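Side-chain contact in ferredoxin (Trichomonas vaginalis, PDB 1L5P), which carries electrons through a single [2Fe-2S] cluster, linking pyruvate:ferredoxin oxidoreductase to hydrogenase in the hydrogenosome: residues T24-T27 with L31-A34. Sequence-based numbering, arbitrary orientation.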
loop_
_atom_site.group_PDB
_atom_site.type_symbol
_atom_site.label_atom_id
_atom_site.label_comp_id
_atom_site.label_asym_id
_atom_site.label_seq_id
_atom_site.Cartn_x
_atom_site.Cartn_y
_atom_site.Cartn_z
ATOM N N THR A 24 -3.440 -5.516 -3.582
ATOM C CA THR A 24 -3.850 -6.898 -3.706
ATOM C C THR A 24 -3.632 -7.606 -2.384
ATOM O O THR A 24 -4.534 -8.237 -1.853
ATOM C CB THR A 24 -3.033 -7.603 -4.772
ATOM O OG1 THR A 24 -3.216 -6.929 -6.018
ATOM C CG2 THR A 24 -3.473 -9.057 -4.907
ATOM N N VAL A 25 -2.417 -7.487 -1.866
ATOM C CA VAL A 25 -2.037 -8.098 -0.608
ATOM C C VAL A 25 -2.939 -7.639 0.537
ATOM O O VAL A 25 -3.456 -8.456 1.296
ATOM C CB VAL A 25 -0.571 -7.748 -0.289
ATOM C CG1 VAL A 25 -0.240 -8.090 1.158
ATOM C CG2 VAL A 25 0.344 -8.482 -1.259
ATOM N N LEU A 26 -3.128 -6.330 0.649
ATOM C CA LEU A 26 -3.952 -5.761 1.708
ATOM C C LEU A 26 -5.423 -6.128 1.610
ATOM O O LEU A 26 -6.031 -6.557 2.591
ATOM C CB LEU A 26 -3.828 -4.237 1.717
ATOM C CG LEU A 26 -2.499 -3.660 2.205
ATOM C CD1 LEU A 26 -2.635 -2.148 2.363
ATOM C CD2 LEU A 26 -2.107 -4.316 3.525
ATOM N N THR A 27 -5.998 -5.951 0.425
ATOM C CA THR A 27 -7.412 -6.253 0.233
ATOM C C THR A 27 -7.730 -7.739 0.336
ATOM O O THR A 27 -8.775 -8.103 0.870
ATOM C CB THR A 27 -7.938 -5.726 -1.126
ATOM O OG1 THR A 27 -7.117 -6.233 -2.185
ATOM C CG2 THR A 27 -7.930 -4.212 -1.153
ATOM N N LEU A 31 -7.673 -6.419 5.277
ATOM C CA LEU A 31 -7.162 -5.215 5.935
ATOM C C LEU A 31 -7.608 -3.949 5.201
ATOM O O LEU A 31 -7.712 -2.871 5.789
ATOM C CB LEU A 31 -5.634 -5.280 6.001
ATOM C CG LEU A 31 -5.123 -6.409 6.898
ATOM C CD1 LEU A 31 -3.605 -6.455 6.878
ATOM C CD2 LEU A 31 -5.640 -6.191 8.310
ATOM N N MET A 32 -7.881 -4.095 3.910
ATOM C CA MET A 32 -8.318 -2.975 3.078
ATOM C C MET A 32 -9.426 -3.453 2.130
ATOM O O MET A 32 -9.313 -4.520 1.510
ATOM C CB MET A 32 -7.113 -2.420 2.287
ATOM C CG MET A 32 -7.389 -1.153 1.477
ATOM S SD MET A 32 -5.972 -0.562 0.491
ATOM C CE MET A 32 -5.246 0.531 1.684
ATOM N N SER A 33 -10.498 -2.666 2.031
ATOM C CA SER A 33 -11.631 -3.009 1.167
ATOM C C SER A 33 -11.430 -2.523 -0.263
ATOM O O SER A 33 -10.896 -1.442 -0.481
ATOM C CB SER A 33 -12.927 -2.412 1.730
ATOM O OG SER A 33 -13.330 -1.269 1.003
ATOM N N ALA A 34 -11.860 -3.329 -1.228
ATOM C CA ALA A 34 -11.728 -2.984 -2.637
ATOM C C ALA A 34 -13.066 -2.477 -3.181
ATOM O O ALA A 34 -13.226 -2.254 -4.384
ATOM C CB ALA A 34 -11.264 -4.207 -3.428
#
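The carbonyl oxygen of Leu-26 takes two backbone N-H groups of the chain that follows its helix in the beta-grasp fold of [2Fe-2S] ferredoxins. Leu-31 N lies 3.2 Å from Leu-26 O, with an N-H...O angle of 136°, and Met-32 N adds a weak bond to the same oxygen at 3.4 Å. The forked bond ties the C-terminal end of helix 22-27 to the loop after it, which carries the cluster ligands Cys-38, Cys-44 and Cys-47. Past that bond the chain doubles back beside the helix. The side chains of Leu-26 and Met-32 cross at a slant, CB meeting CB at 3.8 Å. Met-32 holds CG anti to its backbone N (chi1 -174°) and stays extended as far as SD, then bends at chi3 (-91°), which brings CE to 3.8 Å from CD1 of Leu-26. The same side chain also touches Phe-23 and Cys-47, linking the helix with the cluster-binding loop through side-chain contacts. The other branch of Leu-26, CD2, meets CD1 of Leu-31 at 4.2 Å, and both leucines also pack on Leu-14 of strand 10-15, Ala-5 of strand 2-7 and the C-terminal Leu-93. On Thr-27 the two branches divide the work: OG1 turns back along the helix to bond Phe-23 O, while CG2 rests 4.0 Å from both CB of Met-32 and CB of Ala-34.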